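Local coordinates for cytoplasmic Protein STM1381 (Salmonella enterica subsp. enterica serovar Typhimurium, PDB 3SOZ), which is of unknown function but belongs to a putative glutamine amidotransferase family related to class I glutaminase domains, at residues G118-F123 / D149-L154; L141-L146 / N183-K188; E175-L180 / P227-W232; N190-A195 / L203-Y208. All blocks are in the same frame, centred on the assembly; numbering follows the deposited sequence.

Contact 1. Residues G118-F123 / D149-L154; sequences GGYLSF and DDRVEL
Tyr120 reaches across to Glu153, and Phe123 meets Asp150, where a type I beta turn from Gly119 to Ser122 packs against the start of strand 151-154. The turn follows strand 113-117, part of the parallel section of a sheet consistent with a glutamine amidotransferase-like fold. The closely packed end lies at Asp150, buried and with OD2 accepting the backbone N-H groups of Thr124 and Gly125; a carboxylate suits this spot by gathering the amides that follow the turn. The same oxygen touches Phe123 CB at 3.2 Å.

On the looser side, Tyr120 itself is partly exposed, though its partners Arg151 and Glu153 are buried; a glycerol binds the Tyr120 backbone N, and Leu86 of the second subunit packs on its side chain. With CG beside the backbone N (chi1 -80°), the ring extends toward the strand and brings CE1 to 3.9 Å from Arg151 CG. Its plane stands 84° from that of the guanidinium, and any cation-pi attraction is weak. The phenol OH gives a weak hydrogen bond to Glu153 OE2, 2.7 Å away.

Arginine suits position 151 because it joins two carboxylates, NH1 bridging to Asp149 OD2 at 2.6 Å and NE to Glu153 OE2 at 3.1 Å; NH2 binds Asn82 OD1 of the second subunit. Glu153 divides its oxygens: OE1 accepts from Trp224 NE1, while OE2 meets Arg151 NE on its anti side, tilted out of the carboxylate plane.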
loop_
_atom_site.group_PDB
_atom_site.type_symbol
_atom_site.label_atom_id
_atom_site.label_comp_id
_atom_site.label_asym_id
_atom_site.label_seq_id
_atom_site.Cartn_x
_atom_site.Cartn_y
_atom_site.Cartn_z
ATOM N N GLY A 118 -6.190 -10.811 15.173
ATOM C CA GLY A 118 -5.650 -9.619 14.484
ATOM C C GLY A 118 -4.199 -9.290 14.757
ATOM O O GLY A 118 -3.512 -9.984 15.507
ATOM N N GLY A 119 -3.748 -8.196 14.150
ATOM C CA GLY A 119 -2.334 -7.787 14.174
ATOM C C GLY A 119 -1.979 -7.163 12.813
ATOM O O GLY A 119 -2.844 -6.948 11.961
ATOM N N TYR A 120 -0.709 -6.884 12.599
ATOM C CA TYR A 120 -0.323 -6.220 11.406
ATOM C C TYR A 120 -0.508 -7.017 10.107
ATOM O O TYR A 120 -0.722 -6.420 9.039
ATOM C CB TYR A 120 1.123 -5.760 11.539
ATOM C CG TYR A 120 1.217 -4.505 12.323
ATOM C CD1 TYR A 120 0.124 -4.044 13.071
ATOM C CD2 TYR A 120 2.399 -3.774 12.350
ATOM C CE1 TYR A 120 0.222 -2.865 13.816
ATOM C CE2 TYR A 120 2.518 -2.590 13.114
ATOM C CZ TYR A 120 1.435 -2.149 13.841
ATOM O OH TYR A 120 1.560 -1.009 14.582
ATOM N N LEU A 121 -0.396 -8.337 10.181
ATOM C CA LEU A 121 -0.602 -9.151 9.006
ATOM C C LEU A 121 -1.915 -9.972 9.043
ATOM O O LEU A 121 -1.976 -11.089 8.521
ATOM C CB LEU A 121 0.607 -10.059 8.821
ATOM C CG LEU A 121 1.876 -9.346 8.420
ATOM C CD1 LEU A 121 3.056 -10.259 8.591
ATOM C CD2 LEU A 121 1.761 -8.772 6.963
ATOM N N SER A 122 -2.936 -9.418 9.678
ATOM C CA SER A 122 -4.235 -10.046 9.762
ATOM C C SER A 122 -5.205 -9.128 9.081
ATOM O O SER A 122 -4.964 -7.892 8.925
ATOM C CB SER A 122 -4.705 -10.226 11.213
ATOM O OG SER A 122 -3.955 -11.185 11.960
ATOM N N PHE A 123 -6.329 -9.725 8.716
ATOM C CA PHE A 123 -7.409 -9.007 8.032
ATOM C C PHE A 123 -6.874 -8.222 6.817
ATOM O O PHE A 123 -6.357 -8.845 5.882
ATOM C CB PHE A 123 -8.273 -8.205 9.029
ATOM C CG PHE A 123 -8.645 -9.004 10.252
ATOM C CD1 PHE A 123 -9.638 -9.994 10.188
ATOM C CD2 PHE A 123 -7.974 -8.810 11.460
ATOM C CE1 PHE A 123 -9.955 -10.771 11.314
ATOM C CE2 PHE A 123 -8.290 -9.562 12.592
ATOM C CZ PHE A 123 -9.294 -10.554 12.514
ATOM N N ASP A 149 -5.554 0.377 4.729
ATOM C CA ASP A 149 -4.921 0.053 5.986
ATOM C C ASP A 149 -5.884 0.030 7.186
ATOM O O ASP A 149 -6.383 1.016 7.624
ATOM C CB ASP A 149 -3.733 1.001 6.245
ATOM C CG ASP A 149 -2.914 0.598 7.453
ATOM O OD1 ASP A 149 -3.475 0.112 8.447
ATOM O OD2 ASP A 149 -1.696 0.784 7.427
ATOM N N ASP A 150 -6.104 -1.175 7.670
ATOM C CA ASP A 150 -6.862 -1.585 8.837
ATOM C C ASP A 150 -6.524 -1.046 10.210
ATOM O O ASP A 150 -7.337 -1.218 11.119
ATOM C CB ASP A 150 -6.507 -3.062 9.028
ATOM C CG ASP A 150 -7.637 -3.938 8.776
ATOM O OD1 ASP A 150 -8.740 -3.415 8.482
ATOM O OD2 ASP A 150 -7.424 -5.152 8.857
ATOM N N ARG A 151 -5.320 -0.548 10.452
ATOM C CA ARG A 151 -4.948 -0.476 11.883
ATOM C C ARG A 151 -5.698 0.673 12.510
ATOM O O ARG A 151 -5.980 1.649 11.828
ATOM C CB ARG A 151 -3.446 -0.333 12.191
ATOM C CG ARG A 151 -2.439 -1.238 11.433
ATOM C CD ARG A 151 -1.720 -0.347 10.437
ATOM N NE ARG A 151 -0.703 0.478 11.058
ATOM C CZ ARG A 151 -0.225 1.605 10.549
ATOM N NH1 ARG A 151 -0.664 2.090 9.387
ATOM N NH2 ARG A 151 0.728 2.249 11.208
ATOM N N VAL A 152 -6.075 0.518 13.780
ATOM C CA VAL A 152 -6.457 1.640 14.604
ATOM C C VAL A 152 -5.467 1.586 15.750
ATOM O O VAL A 152 -5.476 0.628 16.538
ATOM C CB VAL A 152 -7.912 1.519 15.090
ATOM C CG1 VAL A 152 -8.383 2.822 15.731
ATOM C CG2 VAL A 152 -8.812 1.183 13.938
ATOM N N GLU A 153 -4.565 2.573 15.798
ATOM C CA GLU A 153 -3.510 2.566 16.812
ATOM C C GLU A 153 -4.044 3.330 17.973
ATOM O O GLU A 153 -4.644 4.396 17.779
ATOM C CB GLU A 153 -2.208 3.203 16.335
ATOM C CG GLU A 153 -1.697 2.651 15.054
ATOM C CD GLU A 153 -0.949 1.317 15.189
ATOM O OE1 GLU A 153 -0.927 0.706 16.292
ATOM O OE2 GLU A 153 -0.362 0.887 14.150
ATOM N N LEU A 154 -3.820 2.767 19.163
ATOM C CA LEU A 154 -4.328 3.280 20.418
ATOM C C LEU A 154 -3.152 3.373 21.351
ATOM O O LEU A 154 -2.991 2.542 22.276
ATOM C CB LEU A 154 -5.347 2.310 21.018
ATOM C CG LEU A 154 -6.581 2.056 20.153
ATOM C CD1 LEU A 154 -7.426 0.931 20.729
ATOM C CD2 LEU A 154 -7.387 3.356 19.878
#

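Contact 2. Residues L141-L146 / N183-K188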
loop_
_atom_site.group_PDB
_atom_site.type_symbol
_atom_site.label_atom_id
_atom_site.label_comp_id
_atom_site.label_asym_id
_atom_site.label_seq_id
_atom_site.Cartn_x
_atom_site.Cartn_y
_atom_site.Cartn_z
ATOM N N LEU A 141 -15.139 -15.511 6.738
ATOM C CA LEU A 141 -15.122 -14.706 7.978
ATOM C C LEU A 141 -16.427 -13.975 8.265
ATOM O O LEU A 141 -17.127 -13.536 7.335
ATOM C CB LEU A 141 -13.961 -13.686 7.969
ATOM C CG LEU A 141 -12.592 -14.279 7.579
ATOM C CD1 LEU A 141 -11.511 -13.177 7.437
ATOM C CD2 LEU A 141 -12.154 -15.432 8.531
ATOM N N PRO A 142 -16.741 -13.822 9.570
ATOM C CA PRO A 142 -17.951 -13.176 10.021
ATOM C C PRO A 142 -17.864 -11.654 10.006
ATOM O O PRO A 142 -18.825 -10.977 10.415
ATOM C CB PRO A 142 -18.112 -13.719 11.435
ATOM C CG PRO A 142 -16.707 -14.036 11.888
ATOM C CD PRO A 142 -15.946 -14.380 10.690
ATOM N N VAL A 143 -16.729 -11.125 9.528
ATOM C CA VAL A 143 -16.507 -9.656 9.321
ATOM C C VAL A 143 -16.234 -9.234 7.860
ATOM O O VAL A 143 -15.682 -10.019 7.048
ATOM C CB VAL A 143 -15.417 -9.132 10.215
ATOM C CG1 VAL A 143 -15.883 -9.151 11.668
ATOM C CG2 VAL A 143 -14.164 -9.984 10.060
ATOM N N ASP A 144 -16.682 -8.025 7.517
ATOM C CA ASP A 144 -16.213 -7.369 6.304
ATOM C C ASP A 144 -14.968 -6.566 6.621
ATOM O O ASP A 144 -14.862 -5.989 7.699
ATOM C CB ASP A 144 -17.276 -6.452 5.679
ATOM C CG ASP A 144 -18.322 -7.222 4.845
ATOM O OD1 ASP A 144 -17.965 -8.213 4.135
ATOM O OD2 ASP A 144 -19.517 -6.837 4.914
HETATM N N MSE A 145 -14.035 -6.544 5.670
HETATM C CA MSE A 145 -12.747 -5.857 5.796
HETATM C C MSE A 145 -12.675 -4.597 4.965
HETATM O O MSE A 145 -13.381 -4.445 3.976
HETATM C CB MSE A 145 -11.612 -6.806 5.402
HETATM C CG MSE A 145 -11.190 -7.723 6.528
HETATM SE SE MSE A 145 -10.300 -9.298 5.859
HETATM C CE MSE A 145 -11.757 -10.306 5.074
ATOM N N LEU A 146 -11.805 -3.691 5.383
ATOM C CA LEU A 146 -11.584 -2.434 4.682
ATOM C C LEU A 146 -10.656 -2.611 3.465
ATOM O O LEU A 146 -9.818 -3.516 3.417
ATOM C CB LEU A 146 -10.966 -1.436 5.658
ATOM C CG LEU A 146 -11.872 -0.433 6.390
ATOM C CD1 LEU A 146 -13.359 -0.830 6.471
ATOM C CD2 LEU A 146 -11.327 -0.098 7.764
ATOM N N ASN A 183 -7.516 -4.209 14.480
ATOM C CA ASN A 183 -7.985 -4.114 13.123
ATOM C C ASN A 183 -9.450 -3.683 13.107
ATOM O O ASN A 183 -10.286 -4.239 13.802
ATOM C CB ASN A 183 -7.822 -5.467 12.444
ATOM C CG ASN A 183 -6.371 -5.829 12.174
ATOM O OD1 ASN A 183 -5.766 -6.651 12.875
ATOM N ND2 ASN A 183 -5.810 -5.229 11.127
ATOM N N LYS A 184 -9.762 -2.689 12.293
ATOM C CA LYS A 184 -11.081 -2.137 12.243
ATOM C C LYS A 184 -11.823 -2.999 11.273
ATOM O O LYS A 184 -11.378 -3.140 10.132
ATOM C CB LYS A 184 -11.043 -0.717 11.717
ATOM C CG LYS A 184 -12.401 -0.085 11.580
ATOM C CD LYS A 184 -12.299 1.371 11.170
ATOM C CE LYS A 184 -13.708 1.970 10.978
ATOM N NZ LYS A 184 -13.634 3.460 10.933
ATOM N N LEU A 185 -12.946 -3.554 11.761
ATOM C CA LEU A 185 -13.859 -4.413 11.032
ATOM C C LEU A 185 -15.321 -3.977 11.197
ATOM O O LEU A 185 -15.676 -3.090 11.988
ATOM C CB LEU A 185 -13.719 -5.852 11.517
ATOM C CG LEU A 185 -12.286 -6.371 11.426
ATOM C CD1 LEU A 185 -12.062 -7.489 12.363
ATOM C CD2 LEU A 185 -12.014 -6.800 10.041
ATOM N N ILE A 186 -16.170 -4.612 10.404
ATOM C CA ILE A 186 -17.598 -4.350 10.383
ATOM C C ILE A 186 -18.274 -5.713 10.535
ATOM O O ILE A 186 -17.925 -6.650 9.809
ATOM C CB ILE A 186 -17.996 -3.749 9.018
ATOM C CG1 ILE A 186 -17.425 -2.341 8.869
ATOM C CG2 ILE A 186 -19.538 -3.807 8.817
ATOM C CD1 ILE A 186 -17.466 -1.774 7.413
ATOM N N ALA A 187 -19.219 -5.851 11.460
ATOM C CA ALA A 187 -19.936 -7.149 11.563
ATOM C C ALA A 187 -20.824 -7.436 10.328
ATOM O O ALA A 187 -21.487 -6.551 9.799
ATOM C CB ALA A 187 -20.705 -7.245 12.851
ATOM N N LYS A 188 -20.771 -8.655 9.819
ATOM C CA LYS A 188 -21.711 -9.074 8.760
ATOM C C LYS A 188 -23.133 -9.329 9.356
ATOM O O LYS A 188 -23.287 -9.454 10.579
ATOM C CB LYS A 188 -21.181 -10.336 8.061
ATOM C CG LYS A 188 -20.081 -10.130 7.041
ATOM C CD LYS A 188 -19.363 -11.468 6.692
ATOM C CE LYS A 188 -18.801 -11.500 5.235
ATOM N NZ LYS A 188 -17.824 -12.613 4.952
#
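Lys188 NZ is gripped by two backbone carbonyls, donating to Leu141 O at 2.6 Å and weakly to Ala138 O. Ala138 lies in the short helix 137-140 and Leu141 directly follows it, a place where a cationic tip would probably be favoured. The helix leads into a short antiparallel strand pairing, 143-144 against the end of strand 175-187. Lysine has the reach for this: extended beyond CG, it runs past Pro142 and brings its ammonium almost in line with the Leu141 carbonyl (C=O...N 161°).

Lys188 also uses its own backbone, its N donating to Pro142 O at 3.1 Å. Next along the pairing, Asp144 N binds Ile186 O at 2.9 Å, in the carbonyl plane, and the return bond from Ile186 N to Asp144 O is weak. Asp144 and Ile186 project from the same, exposed face, where Asp144 lies across the Lys188 chain. Their charged atoms, Asp144 OD1 and Lys188 NZ, stay 4.5 Å apart, too far for a salt bridge.

Away from these exposed residues, buried apolar side chains meet. Leu185 wedges between Val143 and selenomethionine Met145: CB meets the valine's CB and CG1, and CD2 lies 3.8 Å from Val143 CG2. Met145 lies alongside Leu185 and points the same way, its CG 3.7 Å from Leu185 CD2. Nearer the surface, the extended methylenes of Lys184 cover Leu146, with Lys184 CD 3.8 Å from Leu146 CD2.

Contact 3. Residues E175-L180 / P227-W232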
loop_
_atom_site.group_PDB
_atom_site.type_symbol
_atom_site.label_atom_id
_atom_site.label_comp_id
_atom_site.label_asym_id
_atom_site.label_seq_id
_atom_site.Cartn_x
_atom_site.Cartn_y
_atom_site.Cartn_z
ATOM N N GLU A 175 -15.133 -6.019 32.728
ATOM C CA GLU A 175 -14.143 -4.996 32.396
ATOM C C GLU A 175 -12.880 -5.609 31.746
ATOM O O GLU A 175 -12.290 -6.597 32.244
ATOM C CB GLU A 175 -13.821 -4.165 33.650
ATOM C CG GLU A 175 -12.372 -3.603 33.754
ATOM C CD GLU A 175 -12.280 -2.253 34.492
ATOM O OE1 GLU A 175 -13.204 -1.399 34.323
ATOM O OE2 GLU A 175 -11.264 -2.050 35.213
ATOM N N TRP A 176 -12.497 -5.027 30.613
ATOM C CA TRP A 176 -11.344 -5.487 29.825
ATOM C C TRP A 176 -10.054 -4.734 30.163
ATOM O O TRP A 176 -10.093 -3.548 30.526
ATOM C CB TRP A 176 -11.637 -5.269 28.353
ATOM C CG TRP A 176 -12.501 -6.317 27.711
ATOM C CD1 TRP A 176 -13.872 -6.359 27.682
ATOM C CD2 TRP A 176 -12.052 -7.444 26.945
ATOM N NE1 TRP A 176 -14.301 -7.446 26.955
ATOM C CE2 TRP A 176 -13.206 -8.133 26.494
ATOM C CE3 TRP A 176 -10.781 -7.938 26.582
ATOM C CZ2 TRP A 176 -13.125 -9.299 25.703
ATOM C CZ3 TRP A 176 -10.707 -9.112 25.812
ATOM C CH2 TRP A 176 -11.869 -9.770 25.379
ATOM N N PRO A 177 -8.894 -5.409 30.034
ATOM C CA PRO A 177 -7.648 -4.628 30.156
ATOM C C PRO A 177 -7.448 -3.810 28.872
ATOM O O PRO A 177 -8.071 -4.125 27.835
ATOM C CB PRO A 177 -6.566 -5.688 30.312
ATOM C CG PRO A 177 -7.278 -7.043 30.082
ATOM C CD PRO A 177 -8.647 -6.799 29.609
ATOM N N PRO A 178 -6.629 -2.738 28.931
ATOM C CA PRO A 178 -6.519 -1.942 27.707
ATOM C C PRO A 178 -5.700 -2.665 26.616
ATOM O O PRO A 178 -4.753 -3.378 26.915
ATOM C CB PRO A 178 -5.799 -0.681 28.186
ATOM C CG PRO A 178 -4.965 -1.173 29.323
ATOM C CD PRO A 178 -5.791 -2.188 30.020
ATOM N N LEU A 179 -6.085 -2.483 25.362
ATOM C CA LEU A 179 -5.289 -2.969 24.235
ATOM C C LEU A 179 -4.757 -1.725 23.526
ATOM O O LEU A 179 -5.409 -0.683 23.596
ATOM C CB LEU A 179 -6.157 -3.827 23.304
ATOM C CG LEU A 179 -6.726 -5.121 23.906
ATOM C CD1 LEU A 179 -7.883 -5.586 23.091
ATOM C CD2 LEU A 179 -5.723 -6.240 24.020
ATOM N N LEU A 180 -3.608 -1.842 22.843
ATOM C CA LEU A 180 -2.973 -0.716 22.165
ATOM C C LEU A 180 -3.296 -0.532 20.669
ATOM O O LEU A 180 -2.792 0.418 20.022
ATOM C CB LEU A 180 -1.479 -0.744 22.390
ATOM C CG LEU A 180 -1.045 -0.756 23.851
ATOM C CD1 LEU A 180 0.456 -0.591 23.948
ATOM C CD2 LEU A 180 -1.706 0.395 24.526
ATOM N N PRO A 227 0.925 -5.500 28.151
ATOM C CA PRO A 227 1.313 -6.372 29.249
ATOM C C PRO A 227 0.145 -6.525 30.246
ATOM O O PRO A 227 0.033 -7.560 30.872
ATOM C CB PRO A 227 2.519 -5.643 29.871
ATOM C CG PRO A 227 2.939 -4.659 28.844
ATOM C CD PRO A 227 1.691 -4.247 28.169
ATOM N N GLN A 228 -0.735 -5.525 30.342
ATOM C CA GLN A 228 -1.973 -5.650 31.109
ATOM C C GLN A 228 -2.880 -6.757 30.567
ATOM O O GLN A 228 -3.721 -7.263 31.284
ATOM C CB GLN A 228 -2.787 -4.341 31.085
ATOM C CG GLN A 228 -2.239 -3.203 31.890
ATOM C CD GLN A 228 -0.921 -2.665 31.326
ATOM O OE1 GLN A 228 -0.813 -2.323 30.130
ATOM N NE2 GLN A 228 0.089 -2.597 32.186
ATOM N N PHE A 229 -2.772 -7.058 29.284
ATOM C CA PHE A 229 -3.652 -8.021 28.638
ATOM C C PHE A 229 -3.123 -9.417 28.931
ATOM O O PHE A 229 -3.885 -10.276 29.319
ATOM C CB PHE A 229 -3.773 -7.738 27.131
ATOM C CG PHE A 229 -4.671 -8.705 26.375
ATOM C CD1 PHE A 229 -5.945 -9.030 26.837
ATOM C CD2 PHE A 229 -4.241 -9.286 25.174
ATOM C CE1 PHE A 229 -6.781 -9.933 26.114
ATOM C CE2 PHE A 229 -5.072 -10.185 24.429
ATOM C CZ PHE A 229 -6.340 -10.505 24.903
ATOM N N LEU A 230 -1.815 -9.610 28.795
ATOM C CA LEU A 230 -1.170 -10.908 29.042
ATOM C C LEU A 230 -1.120 -11.291 30.522
ATOM O O LEU A 230 -0.966 -12.471 30.866
ATOM C CB LEU A 230 0.287 -10.958 28.485
ATOM C CG LEU A 230 0.656 -10.644 27.022
ATOM C CD1 LEU A 230 2.180 -10.745 26.822
ATOM C CD2 LEU A 230 -0.068 -11.534 26.014
ATOM N N GLN A 231 -1.180 -10.305 31.405
ATOM C CA GLN A 231 -1.142 -10.616 32.825
ATOM C C GLN A 231 -2.533 -10.647 33.432
ATOM O O GLN A 231 -2.673 -10.976 34.588
ATOM C CB GLN A 231 -0.269 -9.641 33.573
ATOM C CG GLN A 231 1.178 -9.595 33.131
ATOM C CD GLN A 231 1.804 -8.258 33.541
ATOM O OE1 GLN A 231 2.985 -8.050 33.336
ATOM N NE2 GLN A 231 1.006 -7.351 34.126
ATOM N N TRP A 232 -3.548 -10.310 32.638
ATOM C CA TRP A 232 -4.955 -10.467 33.001
ATOM C C TRP A 232 -5.242 -11.789 33.706
ATOM O O TRP A 232 -4.576 -12.789 33.434
ATOM C CB TRP A 232 -5.760 -10.450 31.730
ATOM C CG TRP A 232 -7.151 -10.066 31.880
ATOM C CD1 TRP A 232 -7.716 -9.392 32.923
ATOM C CD2 TRP A 232 -8.185 -10.268 30.913
ATOM N NE1 TRP A 232 -9.051 -9.175 32.669
ATOM C CE2 TRP A 232 -9.371 -9.705 31.446
ATOM C CE3 TRP A 232 -8.229 -10.866 29.643
ATOM C CZ2 TRP A 232 -10.599 -9.714 30.742
ATOM C CZ3 TRP A 232 -9.466 -10.870 28.931
ATOM C CH2 TRP A 232 -10.623 -10.296 29.488
#
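An aromatic and proline cluster, centred on Pro177 and Trp232, joins the first part of the long strand 175-187 to the short helix 227-230 and the turn after it. Pro177 CG sits almost squarely over the five-membered ring of Trp232, 3.4 Å from its centroid and 9° off the normal, a CH-pi contact. Proline suits this place because its rigid ring presents CG and CD, whose C-H bonds are somewhat polarised, to the indole face. Its CB also meets the helix backbone, 3.4 Å from Gln228 O.

On the buried side, Trp232 CH2 lies over the face of Trp176, 3.7 Å from CE3, with the two six-membered rings inclined at 34°. The buried indole N-H of Trp176 is satisfied by Asn162 OD1. Phe229, its CG anti to the backbone N (chi1 180°), turns in beside them, CE1 meeting the edge of Trp176 at CZ3. Leu179 CD2 covers one face of the Phe229 ring, 3.7 Å from its centroid, while Pro177 CG approaches its edge, 4.0 Å from CD1. Outside, the Gln228 methylenes lie against Pro178 CD.

Backed by Phe238 and Trp239 of helix 235-246, this is a strand-to-helix packing held by one proline-indole and one leucine-phenyl CH-pi contact.

Contact 4. Residues N190-A195 / L203-Y208; sequences NSQVLA and LVMGTY
Met205, a selenomethionine, crosses Gln192 in the beta hairpin of strands 192-197 and 200-208. Its CB starts 3.4 Å from Gln192 O and rests against the methylene CG of the same glutamine. Its CG lies 4.1 Å from Gln192 NE2. A bend about CB-CG (chi2 80°) carries SE to within 4.0 Å of Leu194 CD1, while the side chain as a whole packs on Cys214 and on Thr245 and Ile246 of helix 235-246. The methionine chain, unbranched and flexible, suits this place because it can turn from the strand partner into the layer between sheet and helix; selenium here replaces its sulfur.

Leu203 joins the same apolar layer, its CD1 touching Leu194 CB and its CB 3.9 Å from Ala195 CB; Trp176 packs on this small alanine side chain. On the other face the beta-branched Val193 and Val204 meet through their CG2 atoms.

The backbones set the register. Gln192 and Met205 form an antiparallel hydrogen-bonded pair, with Gln192 N to Met205 O at 2.9 Å and Met205 N to Gln192 O at 2.8 Å, and Leu194 N donates to Leu203 O. The chemistry implies a division of labour: main-chain bonds fix the alignment, and Leu203 and Met205 pack the hairpin on helix 235-246.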
loop_
_atom_site.group_PDB
_atom_site.type_symbol
_atom_site.label_atom_id
_atom_site.label_comp_id
_atom_site.label_asym_id
_atom_site.label_seq_id
_atom_site.Cartn_x
_atom_site.Cartn_y
_atom_site.Cartn_z
ATOM N N ASN A 190 -25.510 -12.102 9.479
ATOM C CA ASN A 190 -25.822 -13.224 10.356
ATOM C C ASN A 190 -24.611 -13.608 11.160
ATOM O O ASN A 190 -23.856 -14.533 10.837
ATOM C CB ASN A 190 -26.539 -14.349 9.604
ATOM C CG ASN A 190 -27.799 -13.823 8.883
ATOM O OD1 ASN A 190 -28.675 -13.164 9.498
ATOM N ND2 ASN A 190 -27.857 -14.044 7.566
ATOM N N SER A 191 -24.424 -12.810 12.203
ATOM C CA SER A 191 -23.195 -12.825 13.010
ATOM C C SER A 191 -23.383 -12.096 14.334
ATOM O O SER A 191 -24.114 -11.107 14.423
ATOM C CB SER A 191 -22.001 -12.216 12.243
ATOM O OG SER A 191 -22.114 -10.806 12.168
ATOM N N GLN A 192 -22.710 -12.583 15.362
ATOM C CA GLN A 192 -22.965 -12.052 16.681
ATOM C C GLN A 192 -21.691 -11.492 17.324
ATOM O O GLN A 192 -20.678 -12.182 17.413
ATOM C CB GLN A 192 -23.761 -13.050 17.567
ATOM C CG GLN A 192 -23.112 -14.441 17.858
ATOM C CD GLN A 192 -23.577 -15.644 16.937
ATOM O OE1 GLN A 192 -24.308 -15.473 15.934
ATOM N NE2 GLN A 192 -23.113 -16.869 17.295
ATOM N N VAL A 193 -21.768 -10.214 17.714
ATOM C CA VAL A 193 -20.668 -9.440 18.267
ATOM C C VAL A 193 -20.715 -9.564 19.779
ATOM O O VAL A 193 -21.686 -9.165 20.413
ATOM C CB VAL A 193 -20.792 -7.940 17.896
ATOM C CG1 VAL A 193 -19.662 -7.156 18.493
ATOM C CG2 VAL A 193 -20.830 -7.748 16.411
ATOM N N LEU A 194 -19.662 -10.095 20.362
ATOM C CA LEU A 194 -19.654 -10.350 21.774
ATOM C C LEU A 194 -18.894 -9.313 22.628
ATOM O O LEU A 194 -18.924 -9.393 23.870
ATOM C CB LEU A 194 -19.098 -11.757 22.030
ATOM C CG LEU A 194 -19.458 -12.965 21.139
ATOM C CD1 LEU A 194 -18.907 -14.248 21.768
ATOM C CD2 LEU A 194 -20.958 -13.120 20.894
ATOM N N ALA A 195 -18.211 -8.352 21.990
ATOM C CA ALA A 195 -17.338 -7.370 22.671
ATOM C C ALA A 195 -17.009 -6.310 21.682
ATOM O O ALA A 195 -16.971 -6.575 20.514
ATOM C CB ALA A 195 -16.066 -7.997 23.137
ATOM N N LEU A 203 -14.843 -8.864 19.041
ATOM C CA LEU A 203 -15.011 -10.316 19.093
ATOM C C LEU A 203 -16.235 -10.591 18.285
ATOM O O LEU A 203 -17.320 -10.165 18.639
ATOM C CB LEU A 203 -15.256 -10.796 20.510
ATOM C CG LEU A 203 -14.436 -11.998 20.955
ATOM C CD1 LEU A 203 -15.103 -12.680 22.128
ATOM C CD2 LEU A 203 -14.209 -12.974 19.808
ATOM N N VAL A 204 -16.053 -11.234 17.148
ATOM C CA VAL A 204 -17.167 -11.507 16.281
ATOM C C VAL A 204 -17.242 -12.991 16.049
ATOM O O VAL A 204 -16.235 -13.663 15.742
ATOM C CB VAL A 204 -17.078 -10.723 14.974
ATOM C CG1 VAL A 204 -18.240 -11.035 14.074
ATOM C CG2 VAL A 204 -17.065 -9.275 15.284
HETATM N N MSE A 205 -18.461 -13.486 16.241
HETATM C CA MSE A 205 -18.779 -14.880 16.034
HETATM C C MSE A 205 -19.626 -15.061 14.808
HETATM O O MSE A 205 -20.434 -14.196 14.441
HETATM C CB MSE A 205 -19.535 -15.400 17.223
HETATM C CG MSE A 205 -19.046 -16.709 17.623
HETATM SE SE MSE A 205 -17.467 -16.341 18.637
HETATM C CE MSE A 205 -16.674 -18.129 18.446
ATOM N N GLY A 206 -19.457 -16.197 14.168
ATOM C CA GLY A 206 -20.208 -16.459 12.940
ATOM C C GLY A 206 -20.140 -17.923 12.594
ATOM O O GLY A 206 -19.601 -18.707 13.372
ATOM N N THR A 207 -20.668 -18.280 11.430
ATOM C CA THR A 207 -20.701 -19.682 10.988
ATOM C C THR A 207 -20.429 -19.708 9.482
ATOM O O THR A 207 -20.854 -18.782 8.758
ATOM C CB THR A 207 -22.114 -20.385 11.225
ATOM O OG1 THR A 207 -23.127 -19.719 10.434
ATOM C CG2 THR A 207 -22.499 -20.424 12.721
ATOM N N TYR A 208 -19.767 -20.768 9.014
ATOM C CA TYR A 208 -19.556 -20.933 7.592
ATOM C C TYR A 208 -19.975 -22.356 7.136
ATOM O O TYR A 208 -19.239 -23.353 7.326
ATOM C CB TYR A 208 -18.118 -20.528 7.195
ATOM C CG TYR A 208 -17.835 -20.615 5.706
ATOM C CD1 TYR A 208 -18.467 -19.756 4.786
ATOM C CD2 TYR A 208 -16.918 -21.542 5.218
ATOM C CE1 TYR A 208 -18.192 -19.844 3.407
ATOM C CE2 TYR A 208 -16.643 -21.638 3.858
ATOM C CZ TYR A 208 -17.278 -20.794 2.962
ATOM O OH TYR A 208 -16.965 -20.932 1.612
#

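All four contacts reach the large mixed sheet. Contacts 2 and 3 use opposite ends of strand 175-187, and contact 1 adds its neighbour 151-154: Asp150 O accepts from Lys184 N of contact 2, and Leu154 N donates to Leu180 O of contact 3. Contacts 1 and 4 are mostly buried, whereas contacts 2 and 3 are partly so. Their chemistry does not simply follow burial: contact 1, though buried, is charged and lies, like contact 3, against the second subunit; contact 3 is aromatic. Contacts 2 and 4 are both strand pairings, about 10 Å apart between centres, and pack together through Ala187 and Val193; contact 2 adds a lysine tip bound to carbonyls.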